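Local coordinates for protein beta-porphyranase A (Bacteroides plebeius, PDB 4AW7) that cleaves the sulfated red-seaweed polysaccharide porphyran at beta-D-galactose-(1->4)-alpha-L-galactose-6-sulfate linkages, releasing mostly disaccharides, at residues 36-41 against 303-308; 123-128 against 175-180; 509-514 against 576-581; 496-501 against 563-568; 149-154 against 162-167. All coordinates share one frame; numbering follows the deposited sequence.

Contact 1. Residues 36-41 against 303-308; sequences SELDRS and NLMERQ
A chi1 of -167° sets CG of Gln-308 opposite its backbone N, and the extended chain beyond carries the carboxamide to the backbone of Glu-37 and Asp-39. The setting is the foot of the (beta/alpha)-barrel: 36-41 leads into the first barrel strand, 45-46, while 303-308 joins helix 293-305 to strand 311-316. The amide serves as donor and acceptor at once. Gln-308 NE2 gives a nearly straight bond to Glu-37 O (2.9 Å, 162°), and this acceptor lies close to the amide plane. In return Gln-308 OE1 accepts Asp-39 N at 3.1 Å, although that N-H comes from above the carbonyl plane and not along a lone pair. Two bonds to residues flanking Leu-38 fix the rotation of the amide. Leu-38, crossing Gln-308 at about a right angle, places CD1 3.7 Å from Gln-308 OE1, and the same methyl lies 4.2 Å from Met-305 CE. A type I turn from Met-305, the last helical residue, to Gln-308 sets both side chains against the loop. Leu-38 is backbone-bonded to Gly-370, and Arg-307 makes salt bridges with helix 245-262. Asp-39 also binds within its own loop, OD1 taking Ser-41 OG at 2.7 Å on the syn side.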
# COMPACT_ATOMS: atom_id res chain seq x y z
N SER A 36 -13.85 -10.53 5.15
CA SER A 36 -12.94 -11.47 5.81
C SER A 36 -11.95 -12.12 4.86
O SER A 36 -10.76 -12.25 5.16
CB SER A 36 -13.70 -12.55 6.58
OG SER A 36 -12.85 -13.50 7.17
N GLU A 37 -12.45 -12.60 3.71
CA GLU A 37 -11.61 -13.30 2.74
C GLU A 37 -10.44 -12.45 2.30
O GLU A 37 -10.62 -11.29 1.94
CB GLU A 37 -12.44 -13.67 1.53
CG GLU A 37 -13.50 -14.74 1.70
CD GLU A 37 -13.00 -16.16 1.62
OE1 GLU A 37 -11.81 -16.40 1.39
OE2 GLU A 37 -13.85 -17.08 1.77
N LEU A 38 -9.28 -13.06 2.22
CA LEU A 38 -8.13 -12.43 1.56
C LEU A 38 -8.41 -12.28 0.08
O LEU A 38 -8.79 -13.25 -0.61
CB LEU A 38 -6.87 -13.27 1.75
CG LEU A 38 -5.59 -12.71 1.16
CD1 LEU A 38 -5.21 -11.34 1.77
CD2 LEU A 38 -4.45 -13.68 1.36
N ASP A 39 -8.23 -11.08 -0.45
CA ASP A 39 -8.35 -10.82 -1.87
C ASP A 39 -6.95 -10.83 -2.44
O ASP A 39 -6.23 -9.82 -2.40
CB ASP A 39 -9.09 -9.50 -2.15
CG ASP A 39 -9.38 -9.29 -3.60
OD1 ASP A 39 -8.68 -9.92 -4.41
OD2 ASP A 39 -10.31 -8.50 -3.90
N ARG A 40 -6.54 -11.97 -2.99
CA ARG A 40 -5.18 -12.07 -3.52
C ARG A 40 -4.91 -11.02 -4.60
O ARG A 40 -3.78 -10.55 -4.71
CB ARG A 40 -4.92 -13.47 -4.07
CG ARG A 40 -4.78 -14.55 -3.02
CD ARG A 40 -4.46 -15.92 -3.67
NE ARG A 40 -3.26 -15.87 -4.47
CZ ARG A 40 -2.03 -15.99 -4.01
NH1 ARG A 40 -1.79 -16.26 -2.73
NH2 ARG A 40 -0.99 -15.85 -4.83
N SER A 41 -5.94 -10.69 -5.40
CA SER A 41 -5.77 -9.73 -6.47
C SER A 41 -5.47 -8.33 -6.02
O SER A 41 -5.13 -7.47 -6.82
CB SER A 41 -6.99 -9.72 -7.38
OG SER A 41 -8.05 -8.94 -6.83
N ASN A 303 1.07 -4.32 6.34
CA ASN A 303 0.36 -3.03 6.49
C ASN A 303 -0.84 -3.05 5.56
O ASN A 303 -1.98 -2.78 5.94
CB ASN A 303 1.39 -1.90 6.14
CG ASN A 303 0.81 -0.49 6.01
OD1 ASN A 303 -0.41 -0.27 5.93
ND2 ASN A 303 1.72 0.54 5.99
N LEU A 304 -0.58 -3.34 4.29
CA LEU A 304 -1.62 -3.21 3.28
C LEU A 304 -2.69 -4.28 3.41
O LEU A 304 -3.85 -4.02 3.12
CB LEU A 304 -1.00 -3.19 1.88
CG LEU A 304 0.03 -2.10 1.63
CD1 LEU A 304 0.56 -2.15 0.21
CD2 LEU A 304 -0.49 -0.71 2.01
N MET A 305 -2.35 -5.49 3.89
CA MET A 305 -3.36 -6.50 4.18
C MET A 305 -4.38 -6.02 5.20
O MET A 305 -5.58 -6.28 5.07
CB MET A 305 -2.70 -7.80 4.65
CG MET A 305 -2.10 -8.59 3.48
SD MET A 305 -1.24 -10.04 4.10
CE MET A 305 -1.07 -10.97 2.60
N GLU A 306 -3.90 -5.27 6.20
CA GLU A 306 -4.76 -4.71 7.24
C GLU A 306 -5.60 -3.54 6.75
O GLU A 306 -6.42 -3.03 7.53
CB GLU A 306 -3.92 -4.27 8.42
CG GLU A 306 -3.42 -5.43 9.27
CD GLU A 306 -4.56 -6.15 9.98
OE1 GLU A 306 -5.27 -5.49 10.77
OE2 GLU A 306 -4.77 -7.35 9.79
N ARG A 307 -5.48 -3.15 5.49
CA ARG A 307 -6.27 -2.10 4.89
C ARG A 307 -7.19 -2.61 3.77
O ARG A 307 -7.70 -1.83 2.96
CB ARG A 307 -5.39 -0.97 4.36
CG ARG A 307 -4.50 -0.35 5.42
CD ARG A 307 -3.80 0.85 4.87
NE ARG A 307 -2.83 1.38 5.83
CZ ARG A 307 -2.97 2.45 6.61
NH1 ARG A 307 -4.04 3.23 6.52
NH2 ARG A 307 -1.99 2.76 7.44
N GLN A 308 -7.38 -3.93 3.67
CA GLN A 308 -8.04 -4.48 2.48
C GLN A 308 -9.41 -3.84 2.20
O GLN A 308 -9.79 -3.65 1.04
CB GLN A 308 -8.19 -6.00 2.59
CG GLN A 308 -8.57 -6.64 1.27
CD GLN A 308 -8.86 -8.10 1.42
OE1 GLN A 308 -7.96 -8.91 1.71
NE2 GLN A 308 -10.12 -8.48 1.20

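Contact 2. Residues 123-128 against 175-180; sequences AGAWSA and GKHIHN
His-177 lays its imidazole flat against the backbone of Gly-124 and Ala-125, where two outer helices of the (beta/alpha)-barrel pack together. Helices 120-132 and 160-179 flank strand 136-142 in sequence, and their local axes approach to 7.8 Å at a crossing angle of -36°. Stacking on the backbone comes first: Ala-125 N sits 3.4 Å above the ring plane of His-177, over its centre, with Gly-124 C toward the rim of the same face. The close fit depends on glycine, since a beta carbon on Gly-124 would run into His-177 ND1. The polar part lies within one helix, where His-177 ND1 is hydrogen-bonded to Ser-173 O, one turn back, and this anchors the ring's rotation. Replacing His-177 by an alanine would probably uncover the Gly-124 to Ala-125 peptide, open a gap between the helices and leave Ser-173 O without this donor. Apolar contacts complete the interface. Ala-125 CB rests 3.8 Å from His-177 CD2, above the same face but beyond the CD2 rim, and Ile-178 turns its CG1 branch toward the first helix, 4.5 Å from Ala-128 CB. That same methyl of Ala-128 approaches the backbone too, lying 3.8 Å from His-177 O.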
# COMPACT_ATOMS: atom_id res chain seq x y z
N ALA A 123 -8.98 17.78 -22.70
CA ALA A 123 -8.16 16.64 -22.28
C ALA A 123 -9.03 15.63 -21.55
O ALA A 123 -8.94 14.43 -21.81
CB ALA A 123 -6.99 17.13 -21.41
N GLY A 124 -9.86 16.11 -20.64
CA GLY A 124 -10.76 15.24 -19.90
C GLY A 124 -11.78 14.57 -20.80
O GLY A 124 -12.05 13.35 -20.71
N ALA A 125 -12.37 15.35 -21.71
CA ALA A 125 -13.31 14.78 -22.68
C ALA A 125 -12.67 13.69 -23.50
O ALA A 125 -13.31 12.67 -23.79
CB ALA A 125 -13.88 15.90 -23.59
N TRP A 126 -11.41 13.86 -23.88
CA TRP A 126 -10.73 12.88 -24.68
C TRP A 126 -10.58 11.57 -23.90
O TRP A 126 -10.72 10.51 -24.50
CB TRP A 126 -9.37 13.39 -25.18
CG TRP A 126 -8.57 12.33 -25.77
CD1 TRP A 126 -7.43 11.80 -25.27
CD2 TRP A 126 -8.90 11.55 -26.94
NE1 TRP A 126 -6.99 10.78 -26.06
CE2 TRP A 126 -7.87 10.61 -27.11
CE3 TRP A 126 -9.94 11.60 -27.89
CZ2 TRP A 126 -7.87 9.67 -28.16
CZ3 TRP A 126 -9.93 10.68 -28.93
CH2 TRP A 126 -8.92 9.73 -29.05
N SER A 127 -10.23 11.60 -22.61
CA SER A 127 -10.12 10.34 -21.89
C SER A 127 -11.42 9.57 -22.00
O SER A 127 -11.40 8.35 -22.21
CB SER A 127 -9.70 10.53 -20.43
OG SER A 127 -10.68 11.17 -19.62
N ALA A 128 -12.54 10.26 -21.81
CA ALA A 128 -13.85 9.60 -21.89
C ALA A 128 -14.18 9.12 -23.29
O ALA A 128 -14.72 8.04 -23.46
CB ALA A 128 -14.94 10.46 -21.31
N GLY A 175 -11.52 12.72 -14.18
CA GLY A 175 -12.50 12.06 -13.30
C GLY A 175 -13.92 12.52 -13.61
O GLY A 175 -14.84 11.71 -13.71
N LYS A 176 -14.10 13.82 -13.79
CA LYS A 176 -15.42 14.35 -14.05
C LYS A 176 -16.00 13.78 -15.34
O LYS A 176 -17.18 13.31 -15.38
CB LYS A 176 -15.37 15.87 -14.15
CG LYS A 176 -16.76 16.47 -14.30
CD LYS A 176 -16.66 18.00 -14.42
CE LYS A 176 -16.07 18.41 -15.77
NZ LYS A 176 -16.10 19.90 -16.03
N HIS A 177 -15.20 13.78 -16.39
CA HIS A 177 -15.70 13.31 -17.68
C HIS A 177 -15.96 11.81 -17.72
O HIS A 177 -16.97 11.36 -18.26
CB HIS A 177 -14.76 13.71 -18.80
CG HIS A 177 -14.82 15.16 -19.17
ND1 HIS A 177 -14.11 16.14 -18.52
CD2 HIS A 177 -15.47 15.78 -20.18
CE1 HIS A 177 -14.34 17.31 -19.09
NE2 HIS A 177 -15.16 17.12 -20.11
N ILE A 178 -15.09 11.01 -17.13
CA ILE A 178 -15.29 9.57 -17.07
C ILE A 178 -16.56 9.25 -16.28
O ILE A 178 -17.42 8.43 -16.73
CB ILE A 178 -14.03 8.87 -16.53
CG1 ILE A 178 -12.96 8.88 -17.64
CG2 ILE A 178 -14.38 7.42 -16.10
CD1 ILE A 178 -11.64 8.26 -17.27
N HIS A 179 -16.74 9.87 -15.13
CA HIS A 179 -17.92 9.58 -14.31
C HIS A 179 -19.22 10.04 -14.95
O HIS A 179 -20.29 9.45 -14.70
CB HIS A 179 -17.80 10.15 -12.92
CG HIS A 179 -16.68 9.53 -12.13
ND1 HIS A 179 -15.90 10.25 -11.26
CD2 HIS A 179 -16.22 8.26 -12.10
CE1 HIS A 179 -15.00 9.44 -10.71
NE2 HIS A 179 -15.16 8.23 -11.21
N ASN A 180 -19.15 11.07 -15.78
CA ASN A 180 -20.36 11.55 -16.47
C ASN A 180 -20.61 10.84 -17.78
O ASN A 180 -21.57 11.18 -18.49
CB ASN A 180 -20.25 13.07 -16.73
CG ASN A 180 -20.60 13.90 -15.51
OD1 ASN A 180 -21.44 13.51 -14.67
ND2 ASN A 180 -20.03 15.12 -15.44

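Contact 3. Residues 509-514 against 576-581; sequences MSIGRP and GHVSSM
Ser-510 N donates to Ser-580 O at 2.9 Å, nearly straight at 167°, while Ser-510 O takes the amide of the preceding residue, Ser-579 N, at 2.8 Å. Two residues thus face one, which defines a classic beta bulge and moves the antiparallel register by one before Ile-511. The second bond is the less straight, 137°, its donor 37° out of the carbonyl plane. Regular pairing resumes with Ile-511 and Val-578, and at Gly-512 and His-577 the backbones bond both ways, each N to O at 2.9 Å. On the serine face, a water bridges the hydroxyls, 2.8 Å from Ser-510 OG and likewise from Ser-580 OG. Gly-576 packs on Gly-512 and Arg-513, its CA 3.1 Å from Gly-512 O; a beta carbon would collide with that oxygen. On the other face Met-509 and Met-581 lie alongside each other with the same heading, Met-509 CG 3.9 Å from Met-581 SD, and Ile-511 CG2 lies 4.3 Å from Val-578 CG2. Both strands are inner members of a five-stranded sheet, bordered by 546-555 and 469-484. The serine face packs on barrel helix 245-262, whereas Met-509, Val-578 and Met-581 meet strand 563-570 of the opposing sheet, as in a beta-sandwich.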
# COMPACT_ATOMS: atom_id res chain seq x y z
N MET A 509 -2.04 6.81 16.71
CA MET A 509 -1.65 8.20 16.93
C MET A 509 -0.51 8.53 15.99
O MET A 509 0.60 8.01 16.18
CB MET A 509 -1.20 8.35 18.39
CG MET A 509 -0.61 9.68 18.73
SD MET A 509 -0.02 9.88 20.41
CE MET A 509 1.37 8.76 20.39
N SER A 510 -0.77 9.39 15.01
CA SER A 510 0.27 9.79 14.06
C SER A 510 0.77 11.18 14.40
O SER A 510 -0.06 12.10 14.56
CB SER A 510 -0.20 9.68 12.61
OG SER A 510 -0.50 8.33 12.22
N ILE A 511 2.10 11.28 14.44
CA ILE A 511 2.76 12.54 14.78
C ILE A 511 3.90 12.80 13.81
O ILE A 511 4.57 11.89 13.34
CB ILE A 511 3.26 12.57 16.25
CG1 ILE A 511 4.26 11.46 16.51
CG2 ILE A 511 2.07 12.50 17.22
CD1 ILE A 511 4.92 11.52 17.93
N GLY A 512 4.10 14.09 13.52
CA GLY A 512 5.29 14.58 12.82
C GLY A 512 5.94 15.59 13.75
O GLY A 512 5.36 16.63 14.04
N ARG A 513 7.15 15.26 14.22
CA ARG A 513 7.85 16.15 15.16
C ARG A 513 9.34 16.01 14.91
O ARG A 513 9.82 14.99 14.43
CB ARG A 513 7.58 15.74 16.63
CG ARG A 513 6.12 15.51 17.02
CD ARG A 513 5.96 15.44 18.49
NE ARG A 513 6.01 16.80 19.06
CZ ARG A 513 6.17 17.10 20.35
NH1 ARG A 513 6.44 16.16 21.23
NH2 ARG A 513 6.16 18.37 20.73
N PRO A 514 10.12 17.03 15.30
CA PRO A 514 11.57 16.83 15.34
C PRO A 514 11.94 15.52 16.03
O PRO A 514 11.27 15.18 17.02
CB PRO A 514 12.07 18.04 16.14
CG PRO A 514 11.07 19.10 15.82
CD PRO A 514 9.72 18.33 15.85
N GLY A 576 5.90 20.54 16.21
CA GLY A 576 5.34 19.42 15.43
C GLY A 576 3.83 19.42 15.48
O GLY A 576 3.17 20.36 15.93
N HIS A 577 3.26 18.35 14.92
CA HIS A 577 1.82 18.21 14.80
C HIS A 577 1.40 16.80 15.11
O HIS A 577 2.14 15.84 14.86
CB HIS A 577 1.35 18.50 13.38
CG HIS A 577 1.43 19.93 12.97
ND1 HIS A 577 2.60 20.53 12.58
CD2 HIS A 577 0.44 20.84 12.77
CE1 HIS A 577 2.34 21.80 12.27
NE2 HIS A 577 1.04 22.01 12.35
N VAL A 578 0.17 16.71 15.61
CA VAL A 578 -0.56 15.43 15.56
C VAL A 578 -1.25 15.43 14.19
O VAL A 578 -2.13 16.23 13.92
CB VAL A 578 -1.59 15.31 16.68
CG1 VAL A 578 -2.32 13.97 16.55
CG2 VAL A 578 -0.93 15.44 18.05
N SER A 579 -0.83 14.53 13.30
CA SER A 579 -1.38 14.52 11.93
C SER A 579 -2.75 13.84 11.85
O SER A 579 -3.65 14.36 11.22
CB SER A 579 -0.38 13.88 10.97
OG SER A 579 -0.02 12.59 11.41
N SER A 580 -2.89 12.71 12.55
CA SER A 580 -4.18 12.01 12.56
C SER A 580 -4.30 11.20 13.84
O SER A 580 -3.31 10.74 14.43
CB SER A 580 -4.35 11.11 11.32
OG SER A 580 -3.36 10.10 11.22
N MET A 581 -5.57 11.00 14.21
CA MET A 581 -5.98 10.19 15.37
C MET A 581 -7.13 9.33 14.92
O MET A 581 -8.17 9.82 14.52
CB MET A 581 -6.39 11.10 16.53
CG MET A 581 -5.25 11.94 17.10
SD MET A 581 -4.18 11.03 18.20
CE MET A 581 -5.13 11.17 19.72
O HOH W 1 -3.23 7.79 12.71

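Contact 4. Residues 496-501 against 563-568; sequences TGIESG and GDNNVD
Over one face of the Asn-565 carboxamide, near its nitrogen, lies Ile-498 CD1, 3.6 Å from Asn-565 ND2, while Ile-498 CB meets the same ND2 obliquely at 3.4 Å; the two side chains cross at about a right angle. Asn-565 ND2 is hydrogen-bonded to Lys-561 O and only weakly to Gly-563 O, and OD1 takes Asn-526 ND2, which fixes the amide's rotation. The backbone here forms a G1 beta bulge: Gly-497, with a positive phi of 73°, and Ile-498 together face Gly-563, at the end of the edge strand 491-498 of a four-stranded antiparallel sheet, where the chain turns a corner. Two bonds close the ladder. Ile-498 N reaches a lone pair of Gly-563 O at 3.1 Å, and Gly-563 N returns a bond to Ile-498 O at 2.8 Å, again in the carbonyl plane. The backbone angles of Gly-563 would jam any beta carbon against the preceding carbonyl oxygen.

Ile-498 has CG1 anti to its carbonyl carbon (chi1 -63°), which brings CD1 over the ND2 end of the amide, and it also touches Leu-583 of strand 577-589. An alanine here would probably leave the ND2 end of Asn-565 without this packing and take a partner from Leu-583. The outer side is polar: Thr-496 and Asp-564 run alongside each other, Thr-496 CG2 lying 3.6 Å from Asp-564 OD1. A water links the bulge to that carboxylate, accepting from Gly-497 N at 2.8 Å and donating to Asp-564 OD1 at 2.7 Å.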
# COMPACT_ATOMS: atom_id res chain seq x y z
N THR A 496 -17.27 9.70 16.90
CA THR A 496 -18.70 9.43 16.94
C THR A 496 -19.03 8.07 16.35
O THR A 496 -18.27 7.52 15.55
CB THR A 496 -19.48 10.54 16.19
OG1 THR A 496 -19.13 10.54 14.80
CG2 THR A 496 -19.22 11.93 16.80
N GLY A 497 -20.20 7.55 16.72
CA GLY A 497 -20.71 6.33 16.10
C GLY A 497 -20.01 5.04 16.50
O GLY A 497 -20.16 4.05 15.82
N ILE A 498 -19.26 5.04 17.58
CA ILE A 498 -18.51 3.86 17.95
C ILE A 498 -19.41 2.76 18.48
O ILE A 498 -20.24 2.97 19.35
CB ILE A 498 -17.40 4.20 18.97
CG1 ILE A 498 -16.38 5.19 18.28
CG2 ILE A 498 -16.77 2.89 19.56
CD1 ILE A 498 -15.06 5.33 18.89
N GLU A 499 -19.29 1.57 17.90
CA GLU A 499 -19.87 0.37 18.49
C GLU A 499 -18.89 -0.27 19.39
O GLU A 499 -17.94 -0.93 18.96
CB GLU A 499 -20.25 -0.67 17.46
CG GLU A 499 -21.51 -0.39 16.78
CD GLU A 499 -22.11 -1.65 16.18
OE1 GLU A 499 -22.06 -2.74 16.80
OE2 GLU A 499 -22.65 -1.50 15.08
N SER A 500 -19.06 -0.08 20.69
CA SER A 500 -18.20 -0.70 21.68
C SER A 500 -18.69 -2.11 21.98
O SER A 500 -19.72 -2.53 21.50
CB SER A 500 -18.00 0.17 22.89
OG SER A 500 -17.05 -0.42 23.74
N GLY A 501 -17.91 -2.84 22.77
CA GLY A 501 -18.28 -4.21 23.11
C GLY A 501 -17.11 -4.89 23.75
O GLY A 501 -16.33 -4.28 24.51
N GLY A 563 -21.27 5.14 20.87
CA GLY A 563 -21.54 6.49 20.37
C GLY A 563 -20.30 7.36 20.49
O GLY A 563 -19.24 7.09 19.91
N ASP A 564 -20.45 8.49 21.19
CA ASP A 564 -19.38 9.49 21.32
C ASP A 564 -18.26 9.05 22.24
O ASP A 564 -18.50 8.49 23.30
CB ASP A 564 -19.95 10.78 21.91
CG ASP A 564 -20.88 11.51 20.94
OD1 ASP A 564 -21.13 11.17 19.77
OD2 ASP A 564 -21.41 12.56 21.41
N ASN A 565 -17.02 9.28 21.80
CA ASN A 565 -15.86 9.03 22.60
C ASN A 565 -14.89 10.17 22.38
O ASN A 565 -14.98 10.84 21.35
CB ASN A 565 -15.20 7.71 22.23
CG ASN A 565 -16.03 6.50 22.64
OD1 ASN A 565 -15.78 5.92 23.69
ND2 ASN A 565 -17.01 6.11 21.80
N ASN A 566 -14.03 10.40 23.36
CA ASN A 566 -13.02 11.44 23.25
C ASN A 566 -11.66 10.92 23.65
O ASN A 566 -11.52 10.11 24.58
CB ASN A 566 -13.38 12.64 24.13
CG ASN A 566 -12.95 13.95 23.48
OD1 ASN A 566 -13.62 14.44 22.56
ND2 ASN A 566 -11.85 14.49 23.92
N VAL A 567 -10.64 11.38 22.91
CA VAL A 567 -9.27 11.10 23.24
C VAL A 567 -8.58 12.44 23.48
O VAL A 567 -8.71 13.33 22.66
CB VAL A 567 -8.58 10.32 22.13
CG1 VAL A 567 -7.16 10.10 22.55
CG2 VAL A 567 -9.30 8.99 21.89
N ASP A 568 -7.89 12.57 24.61
CA ASP A 568 -7.17 13.81 24.95
C ASP A 568 -5.73 13.44 25.11
O ASP A 568 -5.41 12.48 25.79
CB ASP A 568 -7.78 14.44 26.20
CG ASP A 568 -9.19 14.86 25.93
OD1 ASP A 568 -9.42 15.93 25.36
OD2 ASP A 568 -10.13 14.07 26.19
O HOH W 2 -21.93 9.02 18.37

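Contact 5. Residues 149-154 against 162-167; sequences VHANDA and AMRELM
His-150, whose carbonyl carbon is brushed by the CE methyl of Met-167, has its ring held by one bond within its own segment: ND1 donates to Asp-153 OD2 at 2.7 Å. The carboxylate oxygen is met on its syn side and lies only 6° out of the imidazole plane, so the bond fixes the rotation of the ring. Both residues sit at the ends of a type I beta turn, His-150 to Asp-153, in the long loop after barrel strand 136-142, a beta-alpha loop on the active-site side of the (beta/alpha)-barrel. The turn is closed by Asp-153 N bonding to His-150 O at 3.0 Å. Its His-150 side chain is about 5 Å from that of Glu-146, the probable proton donor, and about 6 Å from a bound 6-O-sulfo-alpha-L-galactopyranose.

Across the contact the chemistry is apolar. Ala-151, at the second position of the turn, points its methyl at helix 160-179, into the angle between Met-163 and Met-167, which lie one helical turn apart. Ala-151 CB is 4.0 Å from Met-163 CG and 4.5 Å from Met-167 SD, with Arg-164 CG 4.1 Å from the same methyl. Met-163 keeps CG anti to its backbone N (chi1 178°) and then bends away, leaving the first carbons of its chain to do the touching. A backbone bond between Ala-151 and Gly-160 ties the turn to the start of the same helix. The nearest approach in the pairing is Ala-151 O, 3.8 Å from Met-163 CB.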
# COMPACT_ATOMS: atom_id res chain seq x y z
N VAL A 149 6.79 15.98 -8.81
CA VAL A 149 8.24 16.05 -8.79
C VAL A 149 8.77 16.52 -10.15
O VAL A 149 9.92 16.94 -10.23
CB VAL A 149 8.88 14.76 -8.29
CG1 VAL A 149 8.51 14.48 -6.76
CG2 VAL A 149 8.61 13.65 -9.25
N HIS A 150 7.95 16.46 -11.20
CA HIS A 150 8.29 16.95 -12.53
C HIS A 150 7.80 18.37 -12.85
O HIS A 150 8.02 18.83 -13.96
CB HIS A 150 7.77 15.97 -13.61
CG HIS A 150 8.50 14.67 -13.57
ND1 HIS A 150 9.70 14.51 -14.21
CD2 HIS A 150 8.27 13.54 -12.89
CE1 HIS A 150 10.16 13.29 -13.97
NE2 HIS A 150 9.32 12.69 -13.14
N ALA A 151 7.18 19.04 -11.89
CA ALA A 151 6.55 20.33 -12.16
C ALA A 151 7.51 21.44 -12.55
O ALA A 151 7.07 22.48 -13.05
CB ALA A 151 5.70 20.77 -10.97
N ASN A 152 8.79 21.24 -12.30
CA ASN A 152 9.84 22.21 -12.64
C ASN A 152 10.72 21.72 -13.77
O ASN A 152 11.76 22.33 -14.02
CB ASN A 152 10.64 22.58 -11.41
CG ASN A 152 9.75 22.97 -10.28
OD1 ASN A 152 8.86 23.81 -10.48
ND2 ASN A 152 9.83 22.26 -9.14
N ASP A 153 10.31 20.68 -14.49
CA ASP A 153 11.09 20.21 -15.63
C ASP A 153 11.19 21.31 -16.70
O ASP A 153 10.23 22.03 -16.97
CB ASP A 153 10.45 18.95 -16.24
CG ASP A 153 10.67 17.69 -15.40
OD1 ASP A 153 11.23 17.79 -14.30
OD2 ASP A 153 10.22 16.61 -15.86
N ALA A 154 12.39 21.41 -17.29
CA ALA A 154 12.72 22.54 -18.18
C ALA A 154 11.78 22.69 -19.36
O ALA A 154 11.55 23.80 -19.86
CB ALA A 154 14.17 22.41 -18.69
N ALA A 162 1.98 26.65 -10.09
CA ALA A 162 1.02 26.77 -11.17
C ALA A 162 0.93 25.45 -11.96
O ALA A 162 -0.17 25.08 -12.37
CB ALA A 162 1.39 27.97 -12.10
N MET A 163 2.04 24.79 -12.20
CA MET A 163 1.99 23.49 -12.88
C MET A 163 1.41 22.41 -11.99
O MET A 163 0.65 21.57 -12.50
CB MET A 163 3.36 23.09 -13.43
CG MET A 163 3.36 21.74 -14.09
SD MET A 163 2.11 21.49 -15.37
CE MET A 163 3.02 21.79 -16.88
N ARG A 164 1.71 22.40 -10.70
CA ARG A 164 1.03 21.41 -9.82
C ARG A 164 -0.47 21.57 -9.90
O ARG A 164 -1.21 20.60 -10.02
CB ARG A 164 1.43 21.55 -8.35
CG ARG A 164 2.84 21.10 -8.08
CD ARG A 164 3.26 21.12 -6.58
NE ARG A 164 3.47 22.46 -5.97
CZ ARG A 164 4.58 23.23 -6.06
NH1 ARG A 164 5.61 22.89 -6.81
NH2 ARG A 164 4.62 24.42 -5.48
N GLU A 165 -0.93 22.83 -9.90
CA GLU A 165 -2.35 23.10 -9.99
C GLU A 165 -2.94 22.66 -11.34
O GLU A 165 -4.04 22.10 -11.40
CB GLU A 165 -2.65 24.58 -9.71
CG GLU A 165 -2.40 24.97 -8.27
CD GLU A 165 -2.43 26.44 -7.98
OE1 GLU A 165 -2.56 27.23 -8.94
OE2 GLU A 165 -2.30 26.81 -6.81
N LEU A 166 -2.23 22.90 -12.43
CA LEU A 166 -2.65 22.44 -13.76
C LEU A 166 -2.73 20.90 -13.79
O LEU A 166 -3.70 20.34 -14.33
CB LEU A 166 -1.69 22.97 -14.84
CG LEU A 166 -1.98 22.55 -16.29
CD1 LEU A 166 -3.40 23.05 -16.70
CD2 LEU A 166 -0.92 23.08 -17.21
N MET A 167 -1.76 20.23 -13.21
CA MET A 167 -1.77 18.75 -13.17
C MET A 167 -2.98 18.25 -12.38
O MET A 167 -3.62 17.26 -12.78
CB MET A 167 -0.46 18.30 -12.54
CG MET A 167 0.73 18.45 -13.45
SD MET A 167 2.30 18.31 -12.53
CE MET A 167 3.44 17.97 -13.89

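In the fold
Contacts 1, 2 and 5 belong to the catalytic barrel and contacts 3 and 4 to the C-terminal beta-sandwich. Contacts 2 and 5 use opposite ends of helix 160-179 and rest mainly on close packing, with contact 5 alone lying near the bound sugars. Contact 1, nearest the centre of the chain, instead relies on a buried amide bonded to backbone. Contacts 3 and 4 are antiparallel backbone pairings with bulges, each with a bridging water, the first an inner buried pair, the second a single bridge at a partly exposed edge. Their opposing sheets touch directly, Met-581 CE lying 3.6 Å from Val-567 CG1. Contact 3 also packs directly on barrel helix 245-262.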